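Local coordinates for protein Cyp101j2 (Sphingobium yanoikuyae, PDB 5KYO) that is a haem-containing cytochrome P450 monooxygenase that probably hydroxylates 1,8-cineole, at residues R101-T106 / S124-E129; H105-P110 / S319-L324. One frame throughout, in Å; residues are numbered along the deposited sequence.

Interaction 1: R101-T106 / S124-E129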
loop_
_atom_site.group_PDB
_atom_site.type_symbol
_atom_site.label_atom_id
_atom_site.label_comp_id
_atom_site.label_asym_id
_atom_site.label_seq_id
_atom_site.Cartn_x
_atom_site.Cartn_y
_atom_site.Cartn_z
ATOM N N ARG A 101 6.844 22.163 1.455
ATOM C CA ARG A 101 5.734 22.647 2.267
ATOM C C ARG A 101 5.080 21.547 3.106
ATOM O O ARG A 101 4.626 21.799 4.222
ATOM C CB ARG A 101 4.681 23.316 1.377
ATOM C CG ARG A 101 5.233 24.455 0.519
ATOM C CD ARG A 101 4.113 25.238 -0.164
ATOM N NE ARG A 101 3.529 24.525 -1.300
ATOM C CZ ARG A 101 2.402 24.888 -1.905
ATOM N NH1 ARG A 101 1.738 25.955 -1.476
ATOM N NH2 ARG A 101 1.933 24.189 -2.933
ATOM N N PHE A 102 5.040 20.329 2.570
ATOM C CA PHE A 102 4.372 19.220 3.244
ATOM C C PHE A 102 5.354 18.077 3.471
ATOM O O PHE A 102 5.873 17.493 2.519
ATOM C CB PHE A 102 3.162 18.758 2.425
ATOM C CG PHE A 102 2.193 19.865 2.121
ATOM C CD1 PHE A 102 1.187 20.188 3.015
ATOM C CD2 PHE A 102 2.308 20.609 0.951
ATOM C CE1 PHE A 102 0.303 21.223 2.741
ATOM C CE2 PHE A 102 1.424 21.644 0.675
ATOM C CZ PHE A 102 0.428 21.946 1.567
ATOM N N SER A 103 5.620 17.789 4.742
ATOM C CA SER A 103 6.735 16.936 5.142
ATOM C C SER A 103 6.328 15.505 5.507
ATOM O O SER A 103 5.249 15.277 6.064
ATOM C CB SER A 103 7.454 17.582 6.331
ATOM O OG SER A 103 8.416 16.716 6.911
ATOM N N ASN A 104 7.201 14.545 5.202
ATOM C CA ASN A 104 6.986 13.152 5.602
ATOM C C ASN A 104 7.354 12.913 7.073
ATOM O O ASN A 104 7.534 11.769 7.496
ATOM C CB ASN A 104 7.793 12.188 4.711
ATOM C CG ASN A 104 7.107 11.887 3.381
ATOM O OD1 ASN A 104 6.913 12.781 2.560
ATOM N ND2 ASN A 104 6.765 10.614 3.153
ATOM N N HIS A 105 7.465 13.988 7.851
ATOM C CA HIS A 105 7.872 13.867 9.253
ATOM C C HIS A 105 6.809 13.133 10.066
ATOM O O HIS A 105 7.141 12.319 10.930
ATOM C CB HIS A 105 8.173 15.242 9.856
ATOM C CG HIS A 105 8.686 15.183 11.262
ATOM N ND1 HIS A 105 7.945 15.616 12.342
ATOM C CD2 HIS A 105 9.859 14.731 11.767
ATOM C CE1 HIS A 105 8.643 15.437 13.451
ATOM N NE2 HIS A 105 9.804 14.896 13.129
ATOM N N THR A 106 5.535 13.395 9.757
ATOM C CA THR A 106 4.429 12.570 10.233
ATOM C C THR A 106 3.552 12.239 9.033
ATOM O O THR A 106 3.290 13.107 8.205
ATOM C CB THR A 106 3.570 13.261 11.318
ATOM O OG1 THR A 106 2.929 14.414 10.768
ATOM C CG2 THR A 106 4.415 13.700 12.477
ATOM N N SER A 124 10.693 8.902 7.163
ATOM C CA SER A 124 10.306 10.167 7.764
ATOM C C SER A 124 11.126 11.334 7.216
ATOM O O SER A 124 10.816 12.482 7.486
ATOM C CB SER A 124 10.454 10.084 9.284
ATOM O OG SER A 124 11.764 9.668 9.620
ATOM N N LEU A 125 12.167 11.032 6.444
ATOM C CA LEU A 125 13.026 12.077 5.892
ATOM C C LEU A 125 12.390 12.806 4.708
ATOM O O LEU A 125 11.576 12.236 3.976
ATOM C CB LEU A 125 14.370 11.484 5.459
ATOM C CG LEU A 125 15.249 10.828 6.527
ATOM C CD1 LEU A 125 16.603 10.487 5.931
ATOM C CD2 LEU A 125 15.401 11.723 7.747
ATOM N N ASP A 126 12.765 14.072 4.541
ATOM C CA ASP A 126 12.426 14.852 3.350
ATOM C C ASP A 126 13.686 15.019 2.536
ATOM O O ASP A 126 14.796 14.889 3.079
ATOM C CB ASP A 126 11.882 16.246 3.703
ATOM C CG ASP A 126 10.589 16.204 4.478
ATOM O OD1 ASP A 126 9.695 15.399 4.125
ATOM O OD2 ASP A 126 10.466 16.988 5.450
ATOM N N PRO A 127 13.548 15.332 1.239
ATOM C CA PRO A 127 14.758 15.785 0.549
ATOM C C PRO A 127 15.238 17.101 1.170
ATOM O O PRO A 127 14.415 17.857 1.688
ATOM C CB PRO A 127 14.298 15.976 -0.900
ATOM C CG PRO A 127 13.068 15.123 -1.031
ATOM C CD PRO A 127 12.407 15.180 0.322
ATOM N N PRO A 128 16.546 17.383 1.119
ATOM C CA PRO A 128 17.592 16.598 0.457
ATOM C C PRO A 128 18.033 15.323 1.188
ATOM O O PRO A 128 18.630 14.475 0.529
ATOM C CB PRO A 128 18.756 17.591 0.364
ATOM C CG PRO A 128 18.540 18.537 1.497
ATOM C CD PRO A 128 17.058 18.661 1.650
ATOM N N GLU A 129 17.741 15.176 2.480
ATOM C CA GLU A 129 18.277 14.064 3.278
ATOM C C GLU A 129 17.751 12.701 2.835
ATOM O O GLU A 129 18.411 11.672 3.009
ATOM C CB GLU A 129 17.956 14.263 4.762
ATOM C CG GLU A 129 18.751 15.364 5.452
ATOM C CD GLU A 129 18.097 16.730 5.337
ATOM O OE1 GLU A 129 16.912 16.794 4.945
ATOM O OE2 GLU A 129 18.764 17.741 5.649
HETATM O O HOH W 1 9.333 14.286 1.530
#
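Asp126 holds Ser103 and Asn104 with both oxygens of its carboxylate, joining the edge strand 102-103 of the cytochrome P450 beta sheet to the loop that leads into helix 131-140. This is the tight part of the contact. Ser103 OG donates to Asp126 OD2 over a short 2.5 Å, and the backbone N of Asn104 donates to Asp126 OD1 at 2.8 Å, nearly straight at 166°. Each oxygen uses its syn lone pair, so the two donors come in on the inner side of the carboxylate and hold it across two points. A compact hydroxyl suits position 103 because OG, anti to its own backbone N (chi1 171°), also accepts from the N of His105 at 3.0 Å; this is an ST turn, and it bends the chain as it leaves the strand. Asn104 turns its amide steeply across the carboxylate, the planes 78° apart, and its ND2 is hydrogen-bonded to a haem propionate. The Asp126 loop thereby probably helps to hold the backbone of a residue that binds the cofactor.

The contact is looser at its other end. Ser124 brings no side-chain hydrogen bond to 101-106; its backbone passes the Asn104 carbonyl, with a CA-H...O contact of 3.2 Å between Ser124 CA and Asn104 O. Leu125 points its side chain away. Back beside the carboxylate clamp, a water molecule bridges the two side chains, 2.8 Å from Asp126 OD1 and 3.0 Å from Asn104 OD1.

Interaction 2: H105-P110 / S319-L324. With HEM (protoporphyrin IX containing Fe), chain G.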
loop_
_atom_site.group_PDB
_atom_site.type_symbol
_atom_site.label_atom_id
_atom_site.label_comp_id
_atom_site.label_asym_id
_atom_site.label_seq_id
_atom_site.Cartn_x
_atom_site.Cartn_y
_atom_site.Cartn_z
ATOM N N HIS A 105 7.465 13.988 7.851
ATOM C CA HIS A 105 7.872 13.867 9.253
ATOM C C HIS A 105 6.809 13.133 10.066
ATOM O O HIS A 105 7.141 12.319 10.930
ATOM C CB HIS A 105 8.173 15.242 9.856
ATOM C CG HIS A 105 8.686 15.183 11.262
ATOM N ND1 HIS A 105 7.945 15.616 12.342
ATOM C CD2 HIS A 105 9.859 14.731 11.767
ATOM C CE1 HIS A 105 8.643 15.437 13.451
ATOM N NE2 HIS A 105 9.804 14.896 13.129
ATOM N N THR A 106 5.535 13.395 9.757
ATOM C CA THR A 106 4.429 12.570 10.233
ATOM C C THR A 106 3.552 12.239 9.033
ATOM O O THR A 106 3.290 13.107 8.205
ATOM C CB THR A 106 3.570 13.261 11.318
ATOM O OG1 THR A 106 2.929 14.414 10.768
ATOM C CG2 THR A 106 4.415 13.700 12.477
ATOM N N VAL A 107 3.142 10.979 8.917
ATOM C CA VAL A 107 2.331 10.539 7.782
ATOM C C VAL A 107 1.099 9.793 8.232
ATOM O O VAL A 107 0.320 9.342 7.405
ATOM C CB VAL A 107 3.114 9.613 6.797
ATOM C CG1 VAL A 107 4.256 10.356 6.147
ATOM C CG2 VAL A 107 3.586 8.339 7.486
ATOM N N LEU A 108 0.933 9.666 9.542
ATOM C CA LEU A 108 -0.162 8.906 10.117
ATOM C C LEU A 108 -0.972 9.788 11.060
ATOM O O LEU A 108 -0.417 10.670 11.734
ATOM C CB LEU A 108 0.369 7.671 10.861
ATOM C CG LEU A 108 1.061 6.607 10.005
ATOM C CD1 LEU A 108 1.314 5.332 10.814
ATOM C CD2 LEU A 108 0.240 6.292 8.751
ATOM N N VAL A 109 -2.281 9.558 11.091
ATOM C CA VAL A 109 -3.161 10.226 12.053
ATOM C C VAL A 109 -3.707 9.213 13.059
ATOM O O VAL A 109 -3.913 8.049 12.715
ATOM C CB VAL A 109 -4.332 10.949 11.356
ATOM C CG1 VAL A 109 -3.808 12.023 10.408
ATOM C CG2 VAL A 109 -5.190 9.958 10.614
ATOM N N PRO A 110 -3.911 9.632 14.321
ATOM C CA PRO A 110 -3.632 10.954 14.899
ATOM C C PRO A 110 -2.139 11.233 15.022
ATOM O O PRO A 110 -1.361 10.302 15.280
ATOM C CB PRO A 110 -4.273 10.874 16.292
ATOM C CG PRO A 110 -5.193 9.703 16.240
ATOM C CD PRO A 110 -4.544 8.741 15.307
ATOM N N SER A 319 -1.907 8.376 2.590
ATOM C CA SER A 319 -0.779 8.857 3.363
ATOM C C SER A 319 -1.056 10.319 3.702
ATOM O O SER A 319 -1.934 10.945 3.090
ATOM C CB SER A 319 0.526 8.670 2.569
ATOM O OG SER A 319 1.641 9.213 3.231
ATOM N N ALA A 320 -0.341 10.855 4.685
ATOM C CA ALA A 320 -0.556 12.237 5.103
ATOM C C ALA A 320 0.772 12.973 5.135
ATOM O O ALA A 320 1.813 12.374 4.870
ATOM C CB ALA A 320 -1.237 12.285 6.455
ATOM N N ARG A 321 0.727 14.270 5.433
ATOM C CA ARG A 321 1.931 15.097 5.535
ATOM C C ARG A 321 1.802 16.110 6.685
ATOM O O ARG A 321 0.703 16.537 7.036
ATOM C CB ARG A 321 2.201 15.842 4.221
ATOM C CG ARG A 321 2.506 14.959 3.001
ATOM C CD ARG A 321 3.914 14.405 3.023
ATOM N NE ARG A 321 4.189 13.599 1.836
ATOM C CZ ARG A 321 3.832 12.322 1.703
ATOM N NH1 ARG A 321 3.189 11.702 2.684
ATOM N NH2 ARG A 321 4.123 11.665 0.596
ATOM N N GLU A 322 2.933 16.471 7.282
ATOM C CA GLU A 322 2.941 17.471 8.341
ATOM C C GLU A 322 3.323 18.841 7.802
ATOM O O GLU A 322 4.252 18.988 7.024
ATOM C CB GLU A 322 3.911 17.066 9.459
ATOM C CG GLU A 322 4.027 18.089 10.571
ATOM C CD GLU A 322 4.872 17.603 11.734
ATOM O OE1 GLU A 322 5.397 16.476 11.664
ATOM O OE2 GLU A 322 5.000 18.350 12.725
ATOM N N VAL A 323 2.606 19.859 8.244
ATOM C CA VAL A 323 2.977 21.221 7.919
ATOM C C VAL A 323 4.046 21.683 8.909
ATOM O O VAL A 323 3.862 21.569 10.124
ATOM C CB VAL A 323 1.761 22.134 7.962
ATOM C CG1 VAL A 323 2.161 23.558 7.708
ATOM C CG2 VAL A 323 0.728 21.682 6.915
ATOM N N LEU A 324 5.173 22.169 8.399
ATOM C CA LEU A 324 6.263 22.563 9.280
ATOM C C LEU A 324 6.230 24.061 9.595
ATOM O O LEU A 324 6.677 24.480 10.664
ATOM C CB LEU A 324 7.614 22.180 8.670
ATOM C CG LEU A 324 7.765 20.757 8.125
ATOM C CD1 LEU A 324 9.214 20.504 7.739
ATOM C CD2 LEU A 324 7.272 19.726 9.132
HETATM C CHA HEM G . 5.903 3.757 -0.465
HETATM C CHB HEM G . 1.734 1.976 -2.205
HETATM C CHC HEM G . 3.823 -2.425 -2.598
HETATM C CHD HEM G . 7.573 -0.835 -0.008
HETATM C C1A HEM G . 4.621 3.708 -0.956
HETATM C C2A HEM G . 3.713 4.830 -1.158
HETATM C C3A HEM G . 2.550 4.323 -1.626
HETATM C C4A HEM G . 2.687 2.880 -1.752
HETATM C CMA HEM G . 1.293 5.145 -2.006
HETATM C CAA HEM G . 3.986 6.339 -0.897
HETATM C CBA HEM G . 3.822 6.718 0.572
HETATM C CGA HEM G . 3.989 8.209 0.751
HETATM O O1A HEM G . 3.185 8.992 0.170
HETATM O O2A HEM G . 4.920 8.633 1.485
HETATM C C1B HEM G . 1.961 0.639 -2.512
HETATM C C2B HEM G . 1.044 -0.256 -3.213
HETATM C C3B HEM G . 1.626 -1.469 -3.307
HETATM C C4B HEM G . 2.921 -1.382 -2.679
HETATM C CMB HEM G . -0.360 0.122 -3.751
HETATM C CAB HEM G . 1.114 -2.790 -3.955
HETATM C CBB HEM G . -0.008 -2.936 -4.666
HETATM C C1C HEM G . 5.037 -2.368 -1.961
HETATM C C2C HEM G . 6.018 -3.434 -1.902
HETATM C C3C HEM G . 7.051 -2.992 -1.170
HETATM C C4C HEM G . 6.759 -1.629 -0.769
HETATM C CMC HEM G . 5.809 -4.812 -2.565
HETATM C CAC HEM G . 8.368 -3.682 -0.776
HETATM C CBC HEM G . 8.802 -4.854 -1.247
HETATM C C1D HEM G . 7.466 0.528 0.147
HETATM C C2D HEM G . 8.377 1.363 0.912
HETATM C C3D HEM G . 7.853 2.770 0.740
HETATM C C4D HEM G . 6.676 2.679 -0.083
HETATM C CMD HEM G . 9.650 1.016 1.732
HETATM C CAD HEM G . 8.469 4.041 1.367
HETATM C CBD HEM G . 9.223 4.862 0.320
HETATM C CGD HEM G . 9.801 6.091 0.998
HETATM O O1D HEM G . 11.010 6.390 0.831
HETATM O O2D HEM G . 9.031 6.762 1.733
HETATM N NA HEM G . 3.958 2.542 -1.336
HETATM N NB HEM G . 3.088 -0.096 -2.206
HETATM N NC HEM G . 5.523 -1.280 -1.274
HETATM N ND HEM G . 6.484 1.338 -0.405
HETATM FE FE HEM G . 4.829 0.675 -1.457
#
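Ser319 meets Val107 lightly, its OG 3.9 Å from Val107 CB, and turns the same hydroxyl to a task within its own strand, accepting from Arg321 NH1 at 3.0 Å. A small polar residue fits here, between a valine and a haem propionate. Ala320 comes closer: its N makes a weak hydrogen bond of 3.2 Å to Val107 O, and its small methyl fits close against that same carbonyl. The carbonyl Ala320 O faces CG1 of Val107 at 3.4 Å. Arg321 NH1, already donating to Ser319 OG, also donates to Ala320 O at 2.7 Å, from above the carbonyl plane.

Strand 318-323 is an inner strand of the P450 beta sheet, bonded to 339-343 along one edge and to Ser103 along the other, and at Arg321 it reaches the cofactor. The chain of Arg321 bends at chi2 (-77°), bringing the guanidinium back beside Ser319 and Ala320. NH2 then donates to HEM O1A in a 2.9 Å, almost linear bond (173°), the propionate oxygen lying at the guanidinium edge; NH2 also bonds Met96 O. A leucine in place of Arg321 would probably take a positive charge from beside this propionate, leaving O1A without the NH2 bond, and Ser319 OG and Ala320 O without their shared donor.

Glu322 points back to the loop. With its chain extended beyond CG, its OE1 accepts a hydrogen bond of 2.8 Å from His105 ND1 (161°); OE1 lies in the imidazole plane, while ND1 meets it on the syn side, tilted out of the carboxylate plane. The other oxygen, OE2, forms a salt bridge with Lys111 at the start of helix 111-118.

In the fold
Following the chain from the N terminus, strand 102-103 runs on through His105 and Thr106, residues common to the two segments, so both contacts start from neighbouring parts of one stretch. Interaction 1 closes a short loop that contains helix 111-118 and returns at 124-129. Interaction 2 opens within that loop, at 105-110, and closes only at 319-324, after most of the helices of the chain, so the two loops cross. They meet in the sheet, where a probable backbone hydrogen bond from Glu322 N to Ser103 O (2.9 Å) sets strand 318-323 beside 102-103. Together they tie the edge of the sheet and the approach to helix 131-140 to one haem propionate.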